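Local coordinates for GrgF (Penicillium sp. sh18, PDB 6LZH), which acts as a polyketide transferase of the alpha/beta hydrolase fold in the biosynthesis of gregatin A, a fungal polyketide with an alkylated furanone core, at residues 19-24 with 88-93; 47-52 with 112-117; 57-62 with 283-288; 62-67 with 92-97. One frame throughout, in Å; residues are numbered along the deposited sequence.

From the N terminus, interaction 1 closes the first loop, bringing strand 20-26 near the edge of the main sheet against helix 84-99. Interaction 2 starts inside that loop and finishes beyond it, packing helix 49-58 against the end of strand 108-114, so the two cross. Interaction 3 crosses both and closes a far larger loop, joining the turn after helix 49-58 to helix 277-292 near the C terminus. Interaction 4 is nested within interactions 2 and 3; it ends on the same helix 84-99 as interaction 1 and shares H92 and D93 with it. Strands 20-26 and 62-66, adjacent in the sheet, thus rest on one helix, while W112 and Q284 hydrogen-bond between interactions 2 and 3.

Interaction 1. Residues 19-24 with 88-93; sequences LTLRGW and AEHLHD
H90 reaches out of helix 84-99 and lays its side chain across the ends of L21 and L19, meeting each at about a right angle. Its CB lies 4.0 Å from CD1 of L21, and the same methyl stays close as the ring begins, with L21 CD1 4.1 Å from H90 CG and 3.9 Å from H90 ND1. Farther out the partner changes: H90 CE1 sits 3.8 Å from CD1 of L19, and H90 NE2 is 4.1 Å from that methyl. The imidazole therefore bridges two leucine methyls, both of which lie oblique to the ring plane. With chi1 at -74°, CG stands beside the backbone N and the ring leans toward the strand's start, and NE2 hydrogen-bonds to OD1 of D17 in the loop just ahead of L19. An alanine in place of H90 is likely to leave the D17 carboxylate without this mate and open a gap between the helix and the L19 and L21 methyls. One turn on, D93 forms a salt bridge with R161 of the second subunit. The contact lays helix 84-99 on strand 20-26, part of the helix-on-sheet layering of the alpha/beta hydrolase fold.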
loop_
_atom_site.group_PDB
_atom_site.type_symbol
_atom_site.label_atom_id
_atom_site.label_comp_id
_atom_site.label_asym_id
_atom_site.label_seq_id
_atom_site.Cartn_x
_atom_site.Cartn_y
_atom_site.Cartn_z
ATOM N N LEU A 19 14.484 9.852 4.305
ATOM C CA LEU A 19 15.391 9.745 3.173
ATOM C C LEU A 19 15.693 11.117 2.587
ATOM O O LEU A 19 14.852 12.017 2.623
ATOM C CB LEU A 19 14.779 8.874 2.075
ATOM C CG LEU A 19 14.307 7.502 2.533
ATOM C CD1 LEU A 19 13.397 6.927 1.501
ATOM C CD2 LEU A 19 15.513 6.623 2.740
ATOM N N THR A 20 16.889 11.255 2.005
ATOM C CA THR A 20 17.217 12.394 1.158
ATOM C C THR A 20 16.965 12.015 -0.296
ATOM O O THR A 20 17.550 11.055 -0.802
ATOM C CB THR A 20 18.677 12.820 1.326
ATOM O OG1 THR A 20 18.913 13.231 2.674
ATOM C CG2 THR A 20 18.980 13.981 0.404
ATOM N N LEU A 21 16.090 12.754 -0.958
ATOM C CA LEU A 21 15.888 12.623 -2.392
ATOM C C LEU A 21 16.591 13.781 -3.071
ATOM O O LEU A 21 16.595 14.898 -2.549
ATOM C CB LEU A 21 14.404 12.651 -2.752
ATOM C CG LEU A 21 13.507 11.628 -2.048
ATOM C CD1 LEU A 21 12.120 11.658 -2.675
ATOM C CD2 LEU A 21 14.108 10.222 -2.107
ATOM N N ARG A 22 17.164 13.524 -4.235
ATOM C CA ARG A 22 17.971 14.534 -4.910
ATOM C C ARG A 22 17.462 14.748 -6.320
ATOM O O ARG A 22 16.922 13.833 -6.951
ATOM C CB ARG A 22 19.460 14.124 -4.921
ATOM C CG ARG A 22 20.035 13.962 -3.507
ATOM C CD ARG A 22 21.522 13.574 -3.444
ATOM N NE ARG A 22 21.967 13.495 -2.048
ATOM C CZ ARG A 22 21.803 12.430 -1.260
ATOM N NH1 ARG A 22 21.239 11.324 -1.719
ATOM N NH2 ARG A 22 22.222 12.463 -0.002
ATOM N N GLY A 23 17.637 15.967 -6.807
ATOM C CA GLY A 23 17.124 16.279 -8.111
ATOM C C GLY A 23 17.596 17.627 -8.591
ATOM O O GLY A 23 18.590 18.179 -8.105
ATOM N N TRP A 24 16.845 18.144 -9.548
ATOM C CA TRP A 24 17.193 19.353 -10.268
ATOM C C TRP A 24 16.035 20.321 -10.179
ATOM O O TRP A 24 14.877 19.934 -10.348
ATOM C CB TRP A 24 17.491 19.073 -11.748
ATOM C CG TRP A 24 18.780 18.372 -11.999
ATOM C CD1 TRP A 24 19.952 18.533 -11.307
ATOM C CD2 TRP A 24 19.048 17.413 -13.026
ATOM N NE1 TRP A 24 20.922 17.725 -11.837
ATOM C CE2 TRP A 24 20.396 17.024 -12.892
ATOM C CE3 TRP A 24 18.272 16.832 -14.042
ATOM C CZ2 TRP A 24 20.995 16.090 -13.741
ATOM C CZ3 TRP A 24 18.867 15.906 -14.884
ATOM C CH2 TRP A 24 20.220 15.544 -14.727
ATOM N N ALA A 88 4.221 8.115 -4.103
ATOM C CA ALA A 88 3.180 9.131 -4.002
ATOM C C ALA A 88 3.330 9.916 -2.712
ATOM O O ALA A 88 3.174 11.141 -2.702
ATOM C CB ALA A 88 1.793 8.479 -4.058
ATOM N N GLU A 89 3.592 9.217 -1.599
ATOM C CA GLU A 89 3.825 9.909 -0.335
ATOM C C GLU A 89 4.962 10.906 -0.472
ATOM O O GLU A 89 4.889 12.026 0.045
ATOM C CB GLU A 89 4.145 8.902 0.763
ATOM C CG GLU A 89 2.940 8.234 1.375
ATOM C CD GLU A 89 3.357 7.319 2.508
ATOM O OE1 GLU A 89 3.747 7.815 3.590
ATOM O OE2 GLU A 89 3.338 6.108 2.290
ATOM N N HIS A 90 6.019 10.514 -1.176
ATOM C CA HIS A 90 7.173 11.389 -1.316
ATOM C C HIS A 90 6.832 12.626 -2.134
ATOM O O HIS A 90 7.422 13.686 -1.921
ATOM C CB HIS A 90 8.328 10.605 -1.926
ATOM C CG HIS A 90 8.961 9.645 -0.970
ATOM N ND1 HIS A 90 9.908 8.719 -1.356
ATOM C CD2 HIS A 90 8.783 9.471 0.364
ATOM C CE1 HIS A 90 10.285 8.017 -0.302
ATOM N NE2 HIS A 90 9.619 8.454 0.754
ATOM N N LEU A 91 5.867 12.520 -3.055
ATOM C CA LEU A 91 5.415 13.706 -3.785
ATOM C C LEU A 91 4.704 14.693 -2.866
ATOM O O LEU A 91 4.782 15.909 -3.087
ATOM C CB LEU A 91 4.495 13.308 -4.932
ATOM C CG LEU A 91 5.186 12.780 -6.184
ATOM C CD1 LEU A 91 4.130 12.335 -7.191
ATOM C CD2 LEU A 91 6.096 13.856 -6.807
ATOM N N HIS A 92 4.017 14.204 -1.828
ATOM C CA HIS A 92 3.505 15.121 -0.804
ATOM C C HIS A 92 4.654 15.839 -0.091
ATOM O O HIS A 92 4.557 17.029 0.236
ATOM C CB HIS A 92 2.660 14.381 0.232
ATOM C CG HIS A 92 1.625 13.461 -0.341
ATOM N ND1 HIS A 92 0.987 13.703 -1.539
ATOM C CD2 HIS A 92 1.122 12.290 0.125
ATOM C CE1 HIS A 92 0.125 12.728 -1.782
ATOM N NE2 HIS A 92 0.182 11.861 -0.784
ATOM N N ASP A 93 5.745 15.127 0.177
ATOM C CA ASP A 93 6.890 15.769 0.815
ATOM C C ASP A 93 7.553 16.754 -0.140
ATOM O O ASP A 93 8.039 17.815 0.280
ATOM C CB ASP A 93 7.893 14.706 1.292
ATOM C CG ASP A 93 7.313 13.809 2.374
ATOM O OD1 ASP A 93 6.340 14.250 3.026
ATOM O OD2 ASP A 93 7.821 12.662 2.560
#

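Interaction 2. Residues 47-52 with 112-117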
loop_
_atom_site.group_PDB
_atom_site.type_symbol
_atom_site.label_atom_id
_atom_site.label_comp_id
_atom_site.label_asym_id
_atom_site.label_seq_id
_atom_site.Cartn_x
_atom_site.Cartn_y
_atom_site.Cartn_z
ATOM N N ALA A 47 16.786 11.195 -18.236
ATOM C CA ALA A 47 16.445 11.058 -19.649
ATOM C C ALA A 47 15.081 11.661 -19.951
ATOM O O ALA A 47 14.121 11.431 -19.209
ATOM C CB ALA A 47 16.435 9.587 -20.077
ATOM N N ILE A 48 15.013 12.415 -21.062
ATOM C CA ILE A 48 13.790 12.943 -21.680
ATOM C C ILE A 48 13.195 14.101 -20.885
ATOM O O ILE A 48 12.950 15.186 -21.430
ATOM C CB ILE A 48 12.728 11.841 -21.879
ATOM C CG1 ILE A 48 13.309 10.643 -22.652
ATOM C CG2 ILE A 48 11.531 12.418 -22.632
ATOM C CD1 ILE A 48 12.280 9.543 -22.954
ATOM N N LEU A 49 12.914 13.867 -19.604
ATOM C CA LEU A 49 12.270 14.901 -18.799
ATOM C C LEU A 49 13.059 16.209 -18.713
ATOM O O LEU A 49 12.417 17.274 -18.656
ATOM C CB LEU A 49 11.989 14.361 -17.395
ATOM C CG LEU A 49 10.642 13.648 -17.213
ATOM C CD1 LEU A 49 10.582 12.397 -18.094
ATOM C CD2 LEU A 49 10.413 13.269 -15.767
ATOM N N PRO A 50 14.396 16.221 -18.628
ATOM C CA PRO A 50 15.072 17.524 -18.461
ATOM C C PRO A 50 14.746 18.524 -19.558
ATOM O O PRO A 50 14.553 19.715 -19.269
ATOM C CB PRO A 50 16.560 17.142 -18.467
ATOM C CG PRO A 50 16.573 15.764 -17.908
ATOM C CD PRO A 50 15.359 15.104 -18.515
ATOM N N ASP A 51 14.683 18.070 -20.818
ATOM C CA ASP A 51 14.362 18.995 -21.902
ATOM C C ASP A 51 12.916 19.457 -21.810
ATOM O O ASP A 51 12.604 20.609 -22.139
ATOM C CB ASP A 51 14.650 18.350 -23.261
ATOM C CG ASP A 51 14.827 19.390 -24.369
ATOM O OD1 ASP A 51 15.712 20.262 -24.237
ATOM O OD2 ASP A 51 14.056 19.354 -25.348
ATOM N N ILE A 52 12.024 18.592 -21.322
ATOM C CA ILE A 52 10.654 19.035 -21.099
ATOM C C ILE A 52 10.601 20.050 -19.957
ATOM O O ILE A 52 9.876 21.057 -20.030
ATOM C CB ILE A 52 9.745 17.822 -20.839
ATOM C CG1 ILE A 52 9.682 16.931 -22.092
ATOM C CG2 ILE A 52 8.371 18.292 -20.443
ATOM C CD1 ILE A 52 8.875 15.597 -21.925
ATOM N N TRP A 112 3.279 16.354 -12.634
ATOM C CA TRP A 112 3.382 15.848 -13.998
ATOM C C TRP A 112 4.147 14.538 -13.935
ATOM O O TRP A 112 5.153 14.440 -13.238
ATOM C CB TRP A 112 4.108 16.874 -14.885
ATOM C CG TRP A 112 4.296 16.571 -16.364
ATOM C CD1 TRP A 112 3.648 17.179 -17.419
ATOM C CD2 TRP A 112 5.248 15.680 -16.946
ATOM N NE1 TRP A 112 4.109 16.675 -18.617
ATOM C CE2 TRP A 112 5.093 15.757 -18.357
ATOM C CE3 TRP A 112 6.204 14.803 -16.417
ATOM C CZ2 TRP A 112 5.871 14.998 -19.237
ATOM C CZ3 TRP A 112 6.972 14.039 -17.302
ATOM C CH2 TRP A 112 6.802 14.147 -18.686
ATOM N N GLY A 113 3.691 13.529 -14.651
ATOM C CA GLY A 113 4.359 12.238 -14.599
ATOM C C GLY A 113 4.279 11.515 -15.919
ATOM O O GLY A 113 3.257 11.568 -16.613
ATOM N N LEU A 114 5.358 10.800 -16.252
ATOM C CA LEU A 114 5.431 9.979 -17.456
ATOM C C LEU A 114 5.479 8.508 -17.056
ATOM O O LEU A 114 6.254 8.116 -16.179
ATOM C CB LEU A 114 6.671 10.342 -18.284
ATOM C CG LEU A 114 6.979 9.435 -19.476
ATOM C CD1 LEU A 114 5.877 9.527 -20.562
ATOM C CD2 LEU A 114 8.326 9.783 -20.069
ATOM N N CYS A 115 4.649 7.691 -17.697
ATOM C CA CYS A 115 4.696 6.230 -17.544
ATOM C C CYS A 115 4.416 5.901 -16.079
ATOM O O CYS A 115 3.359 6.302 -15.560
ATOM C CB CYS A 115 6.040 5.737 -18.108
ATOM S SG CYS A 115 6.327 3.929 -17.957
ATOM N N PHE A 116 5.276 5.163 -15.368
ATOM C CA PHE A 116 5.009 4.875 -13.964
ATOM C C PHE A 116 4.903 6.160 -13.150
ATOM O O PHE A 116 4.142 6.214 -12.181
ATOM C CB PHE A 116 6.098 3.963 -13.399
ATOM C CG PHE A 116 5.857 3.600 -11.948
ATOM C CD1 PHE A 116 5.012 2.567 -11.625
ATOM C CD2 PHE A 116 6.471 4.306 -10.924
ATOM C CE1 PHE A 116 4.780 2.222 -10.308
ATOM C CE2 PHE A 116 6.242 3.971 -9.607
ATOM C CZ PHE A 116 5.399 2.934 -9.299
ATOM N N GLY A 117 5.654 7.200 -13.526
ATOM C CA GLY A 117 5.533 8.486 -12.862
ATOM C C GLY A 117 4.142 9.087 -12.970
ATOM O O GLY A 117 3.733 9.844 -12.081
#
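NE1 of W112 donates to OE1 of Q284 on helix 277-292 over 2.8 Å, pinning one end of an indole whose six-membered ring meets helix 49-58. CZ3 takes most of the contact: L49 CG lies 3.7 Å from W112 CZ3, and L49 CD2 is 3.8 Å from the same carbon. I52, one turn later, brings its terminal CD1 to 4.1 Å from W112 CZ2, its side chain running at about a right angle to the tryptophan. Both aliphatic groups reach the ring obliquely. The indole gets there because its CG points opposite the backbone N of W112 (chi1 -178°), which swings the ring off strand 108-114 toward the helix. L49 has a second task, its CD1 touching CD2 of L114 at 4.0 Å. L114 is the last residue of the strand, and directly after it comes the tight strand-to-helix turn that matches the nucleophile elbow of alpha/beta hydrolases. Here the pattern is GxCxG, and C115, probably the nucleophile of a catalytic triad completed by H269 and D240, stands at the N-cap of helix 116-127 with a positive phi of 62°. The two glycines leave room for that turn: a CB on G113 would clash with the carbonyl O of G117, and one on G117 would be crowded by that of L114. M37, on the adjoining strand 32-38, touches L49, I52 and W112, while V137 on strand 133-137 packs against both W112 and L114.

Interaction 3. Residues 57-62 with 283-288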
loop_
_atom_site.group_PDB
_atom_site.type_symbol
_atom_site.label_atom_id
_atom_site.label_comp_id
_atom_site.label_asym_id
_atom_site.label_seq_id
_atom_site.Cartn_x
_atom_site.Cartn_y
_atom_site.Cartn_z
ATOM N N GLN A 57 10.092 25.598 -18.049
ATOM C CA GLN A 57 10.810 26.711 -17.428
ATOM C C GLN A 57 10.810 27.940 -18.342
ATOM O O GLN A 57 10.590 29.071 -17.885
ATOM C CB GLN A 57 12.240 26.266 -17.099
ATOM C CG GLN A 57 13.124 27.335 -16.455
ATOM C CD GLN A 57 14.587 26.952 -16.415
ATOM O OE1 GLN A 57 15.067 26.157 -17.233
ATOM N NE2 GLN A 57 15.316 27.525 -15.462
ATOM N N GLU A 58 11.043 27.729 -19.644
ATOM C CA GLU A 58 11.058 28.827 -20.604
ATOM C C GLU A 58 9.692 29.477 -20.747
ATOM O O GLU A 58 9.612 30.625 -21.200
ATOM C CB GLU A 58 11.550 28.330 -21.967
ATOM C CG GLU A 58 13.045 28.134 -22.048
ATOM C CD GLU A 58 13.453 27.324 -23.251
ATOM O OE1 GLU A 58 12.557 26.800 -23.943
ATOM O OE2 GLU A 58 14.664 27.215 -23.505
ATOM N N HIS A 59 8.621 28.773 -20.369
ATOM C CA HIS A 59 7.271 29.318 -20.348
ATOM C C HIS A 59 6.818 29.722 -18.948
ATOM O O HIS A 59 5.614 29.799 -18.686
ATOM C CB HIS A 59 6.301 28.309 -20.973
ATOM C CG HIS A 59 6.520 28.125 -22.445
ATOM N ND1 HIS A 59 7.569 27.389 -22.958
ATOM C CD2 HIS A 59 5.855 28.627 -23.513
ATOM C CE1 HIS A 59 7.530 27.433 -24.278
ATOM N NE2 HIS A 59 6.496 28.175 -24.639
ATOM N N GLY A 60 7.749 29.984 -18.042
ATOM C CA GLY A 60 7.405 30.583 -16.768
ATOM C C GLY A 60 7.068 29.625 -15.649
ATOM O O GLY A 60 6.610 30.074 -14.586
ATOM N N ILE A 61 7.291 28.327 -15.824
ATOM C CA ILE A 61 6.961 27.347 -14.793
ATOM C C ILE A 61 8.245 26.829 -14.160
ATOM O O ILE A 61 9.095 26.256 -14.855
ATOM C CB ILE A 61 6.143 26.177 -15.358
ATOM C CG1 ILE A 61 4.824 26.677 -15.939
ATOM C CG2 ILE A 61 5.922 25.127 -14.257
ATOM C CD1 ILE A 61 4.238 25.727 -16.975
ATOM N N THR A 62 8.363 26.982 -12.835
ATOM C CA THR A 62 9.498 26.423 -12.103
ATOM C C THR A 62 9.327 24.919 -11.932
ATOM O O THR A 62 8.327 24.459 -11.370
ATOM C CB THR A 62 9.650 27.103 -10.737
ATOM O OG1 THR A 62 10.014 28.475 -10.921
ATOM C CG2 THR A 62 10.751 26.446 -9.930
ATOM N N ARG A 283 -0.385 22.286 -25.505
ATOM C CA ARG A 283 -1.681 21.812 -25.023
ATOM C C ARG A 283 -1.675 21.652 -23.505
ATOM O O ARG A 283 -2.590 22.124 -22.818
ATOM C CB ARG A 283 -2.028 20.499 -25.728
ATOM C CG ARG A 283 -3.199 19.711 -25.121
ATOM C CD ARG A 283 -4.553 20.413 -25.328
ATOM N NE ARG A 283 -5.640 19.568 -24.847
ATOM C CZ ARG A 283 -6.125 18.542 -25.537
ATOM N NH1 ARG A 283 -5.629 18.262 -26.732
ATOM N NH2 ARG A 283 -7.106 17.799 -25.032
ATOM N N GLN A 284 -0.628 21.015 -22.964
ATOM C CA GLN A 284 -0.504 20.843 -21.518
ATOM C C GLN A 284 -0.311 22.181 -20.821
ATOM O O GLN A 284 -0.850 22.406 -19.738
ATOM C CB GLN A 284 0.667 19.912 -21.193
ATOM C CG GLN A 284 0.425 18.469 -21.631
ATOM C CD GLN A 284 1.676 17.609 -21.566
ATOM O OE1 GLN A 284 2.528 17.798 -20.704
ATOM N NE2 GLN A 284 1.791 16.655 -22.494
ATOM N N LEU A 285 0.469 23.073 -21.428
ATOM C CA LEU A 285 0.618 24.418 -20.887
ATOM C C LEU A 285 -0.725 25.152 -20.844
ATOM O O LEU A 285 -1.031 25.853 -19.870
ATOM C CB LEU A 285 1.639 25.182 -21.732
ATOM C CG LEU A 285 1.766 26.659 -21.376
ATOM C CD1 LEU A 285 2.481 26.766 -20.043
ATOM C CD2 LEU A 285 2.531 27.384 -22.484
ATOM N N ASP A 286 -1.543 24.994 -21.883
ATOM C CA ASP A 286 -2.858 25.631 -21.891
ATOM C C ASP A 286 -3.746 25.067 -20.783
ATOM O O ASP A 286 -4.455 25.815 -20.098
ATOM C CB ASP A 286 -3.520 25.436 -23.261
ATOM C CG ASP A 286 -4.761 26.287 -23.428
ATOM O OD1 ASP A 286 -4.610 27.521 -23.522
ATOM O OD2 ASP A 286 -5.890 25.734 -23.432
ATOM N N PHE A 287 -3.712 23.746 -20.596
ATOM C CA PHE A 287 -4.413 23.121 -19.478
ATOM C C PHE A 287 -3.994 23.745 -18.154
ATOM O O PHE A 287 -4.836 24.139 -17.345
ATOM C CB PHE A 287 -4.135 21.619 -19.483
ATOM C CG PHE A 287 -4.606 20.906 -18.249
ATOM C CD1 PHE A 287 -5.935 20.549 -18.101
ATOM C CD2 PHE A 287 -3.716 20.580 -17.234
ATOM C CE1 PHE A 287 -6.374 19.873 -16.952
ATOM C CE2 PHE A 287 -4.158 19.900 -16.080
ATOM C CZ PHE A 287 -5.468 19.562 -15.945
ATOM N N LEU A 288 -2.684 23.843 -17.922
ATOM C CA LEU A 288 -2.185 24.445 -16.689
ATOM C C LEU A 288 -2.595 25.910 -16.564
ATOM O O LEU A 288 -2.936 26.368 -15.465
ATOM C CB LEU A 288 -0.664 24.305 -16.620
ATOM C CG LEU A 288 -0.108 22.861 -16.500
ATOM C CD1 LEU A 288 1.417 22.833 -16.514
ATOM C CD2 LEU A 288 -0.626 22.127 -15.251
#
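A Schellman motif ends helix 49-58, and the residues beside its glycine, H59 and I61, pack against L285 and L288 of helix 277-292. G60, with phi at 90°, is the C-prime residue: its N bonds to the carbonyl O of Q57 at 3.0 Å and the N of I61 turns back to the O of F56. A CB on G60 would run into the carbonyl O of H59. L285 forks between the two neighbours, its CG placed opposite the backbone N (chi1 173°). One branch, CD2, comes 3.7 Å from CD2 of H59, obliquely to the imidazole; the other, CD1, meets CD1 of I61 at 3.7 Å, with the two side chains lying alongside and pointing opposite ways. The same I61 methyl also reaches CD1 of L288, 4.1 Å away, crossing at about a right angle. The H59 ring is steadied by the last turn of the preceding helix, stacking on W55 while ND1 hydrogen-bonds to that residue's carbonyl O. W55 touches L285 as well, while F294 at the C terminus lies against I61 and L288. Helix 277-292 settles on the sheet, with Q284, F287 and L288 all touching I135 of strand 133-137.

Interaction 4. Residues 62-67 with 92-97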
loop_
_atom_site.group_PDB
_atom_site.type_symbol
_atom_site.label_atom_id
_atom_site.label_comp_id
_atom_site.label_asym_id
_atom_site.label_seq_id
_atom_site.Cartn_x
_atom_site.Cartn_y
_atom_site.Cartn_z
ATOM N N THR A 62 8.363 26.982 -12.835
ATOM C CA THR A 62 9.498 26.423 -12.103
ATOM C C THR A 62 9.327 24.919 -11.932
ATOM O O THR A 62 8.327 24.459 -11.370
ATOM C CB THR A 62 9.650 27.103 -10.737
ATOM O OG1 THR A 62 10.014 28.475 -10.921
ATOM C CG2 THR A 62 10.751 26.446 -9.930
ATOM N N CYS A 63 10.306 24.143 -12.399
ATOM C CA CYS A 63 10.188 22.692 -12.403
ATOM C C CYS A 63 11.160 22.044 -11.423
ATOM O O CYS A 63 12.321 22.455 -11.302
ATOM C CB CYS A 63 10.423 22.132 -13.821
ATOM S SG CYS A 63 9.178 22.717 -15.007
ATOM N N LEU A 64 10.647 21.045 -10.703
ATOM C CA LEU A 64 11.421 20.163 -9.834
ATOM C C LEU A 64 11.429 18.776 -10.469
ATOM O O LEU A 64 10.367 18.191 -10.721
ATOM C CB LEU A 64 10.820 20.087 -8.423
ATOM C CG LEU A 64 11.476 19.049 -7.495
ATOM C CD1 LEU A 64 12.972 19.380 -7.197
ATOM C CD2 LEU A 64 10.685 18.888 -6.208
ATOM N N LEU A 65 12.618 18.260 -10.751
ATOM C CA LEU A 65 12.776 16.942 -11.352
ATOM C C LEU A 65 13.697 16.149 -10.443
ATOM O O LEU A 65 14.853 16.535 -10.263
ATOM C CB LEU A 65 13.368 17.086 -12.763
ATOM C CG LEU A 65 13.711 15.871 -13.591
ATOM C CD1 LEU A 65 12.524 14.944 -13.607
ATOM C CD2 LEU A 65 14.120 16.297 -15.023
ATOM N N TYR A 66 13.207 15.058 -9.859
ATOM C CA TYR A 66 14.022 14.378 -8.863
ATOM C C TYR A 66 14.031 12.868 -9.046
ATOM O O TYR A 66 13.162 12.292 -9.704
ATOM C CB TYR A 66 13.585 14.752 -7.450
ATOM C CG TYR A 66 12.247 14.258 -6.946
ATOM C CD1 TYR A 66 12.088 12.950 -6.493
ATOM C CD2 TYR A 66 11.171 15.125 -6.837
ATOM C CE1 TYR A 66 10.892 12.510 -5.991
ATOM C CE2 TYR A 66 9.950 14.700 -6.319
ATOM C CZ TYR A 66 9.819 13.387 -5.896
ATOM O OH TYR A 66 8.620 12.942 -5.377
ATOM N N ASP A 67 15.071 12.240 -8.481
ATOM C CA ASP A 67 15.198 10.791 -8.534
ATOM C C ASP A 67 14.353 10.197 -7.419
ATOM O O ASP A 67 14.502 10.609 -6.257
ATOM C CB ASP A 67 16.665 10.348 -8.389
ATOM C CG ASP A 67 17.490 10.619 -9.641
ATOM O OD1 ASP A 67 16.971 10.406 -10.751
ATOM O OD2 ASP A 67 18.669 11.009 -9.527
ATOM N N HIS A 92 4.017 14.204 -1.828
ATOM C CA HIS A 92 3.505 15.121 -0.804
ATOM C C HIS A 92 4.654 15.839 -0.091
ATOM O O HIS A 92 4.557 17.029 0.236
ATOM C CB HIS A 92 2.660 14.381 0.232
ATOM C CG HIS A 92 1.625 13.461 -0.341
ATOM N ND1 HIS A 92 0.987 13.703 -1.539
ATOM C CD2 HIS A 92 1.122 12.290 0.125
ATOM C CE1 HIS A 92 0.125 12.728 -1.782
ATOM N NE2 HIS A 92 0.182 11.861 -0.784
ATOM N N ASP A 93 5.745 15.127 0.177
ATOM C CA ASP A 93 6.890 15.769 0.815
ATOM C C ASP A 93 7.553 16.754 -0.140
ATOM O O ASP A 93 8.039 17.815 0.280
ATOM C CB ASP A 93 7.893 14.706 1.292
ATOM C CG ASP A 93 7.313 13.809 2.374
ATOM O OD1 ASP A 93 6.340 14.250 3.026
ATOM O OD2 ASP A 93 7.821 12.662 2.560
ATOM N N ALA A 94 7.554 16.433 -1.431
ATOM C CA ALA A 94 8.086 17.367 -2.419
ATOM C C ALA A 94 7.248 18.641 -2.481
ATOM O O ALA A 94 7.797 19.748 -2.538
ATOM C CB ALA A 94 8.151 16.685 -3.789
ATOM N N VAL A 95 5.915 18.508 -2.452
ATOM C CA VAL A 95 5.045 19.686 -2.448
ATOM C C VAL A 95 5.334 20.549 -1.216
ATOM O O VAL A 95 5.463 21.775 -1.314
ATOM C CB VAL A 95 3.564 19.255 -2.510
ATOM C CG1 VAL A 95 2.629 20.397 -2.063
ATOM C CG2 VAL A 95 3.189 18.741 -3.903
ATOM N N THR A 96 5.452 19.914 -0.045
ATOM C CA THR A 96 5.797 20.624 1.192
ATOM C C THR A 96 7.081 21.422 1.032
ATOM O O THR A 96 7.137 22.608 1.376
ATOM C CB THR A 96 5.943 19.619 2.337
ATOM O OG1 THR A 96 4.686 18.980 2.559
ATOM C CG2 THR A 96 6.424 20.300 3.624
ATOM N N TRP A 97 8.129 20.770 0.532
ATOM C CA TRP A 97 9.397 21.445 0.259
ATOM C C TRP A 97 9.216 22.605 -0.716
ATOM O O TRP A 97 9.695 23.724 -0.476
ATOM C CB TRP A 97 10.390 20.422 -0.303
ATOM C CG TRP A 97 11.714 20.970 -0.669
ATOM C CD1 TRP A 97 12.754 21.235 0.175
ATOM C CD2 TRP A 97 12.167 21.307 -1.988
ATOM N NE1 TRP A 97 13.830 21.729 -0.542
ATOM C CE2 TRP A 97 13.490 21.779 -1.869
ATOM C CE3 TRP A 97 11.581 21.254 -3.256
ATOM C CZ2 TRP A 97 14.233 22.201 -2.970
ATOM C CZ3 TRP A 97 12.319 21.668 -4.352
ATOM C CH2 TRP A 97 13.633 22.135 -4.202
#
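The Y66 ring has CG of L64 at its edge, in the ring plane, and the methyl of A94 arriving obliquely at CE2, 3.7 Å from A94 CB. The W97 indole, the second flat group, receives L64 in the same oblique way. These contacts press strand 62-66 onto helix 84-99, the helix of a beta-alpha-beta crossover that leads from this strand to the parallel strand 108-114, past strand 32-38 between them. The axes of strand 62-66 and of the 92-97 part of the helix come within 11.1 Å, with 140° between their directions. L64 straddles a corner of the indole with both methyls: CD1 and CD2 each lie 3.7 Å from W97 CZ3, and CD2 is also 3.9 Å from CE3 of that ring. Extension at both first torsions brings these groups together, with CG set opposite the backbone N in L64 (chi1 173°) and in W97 (chi1 178°). A serine in place of L64 would probably take both methyls from CZ3 of W97, leaving the indole less firmly held on that side, and open a gap beside the edge of Y66. F13 of strand 9-14 meets both rings, edge-to-face with Y66, while I36 of strand 32-38 touches Y66 and A94. The A94 methyl itself is shared: besides Y66 it lies 4.1 Å from CD2 of L64.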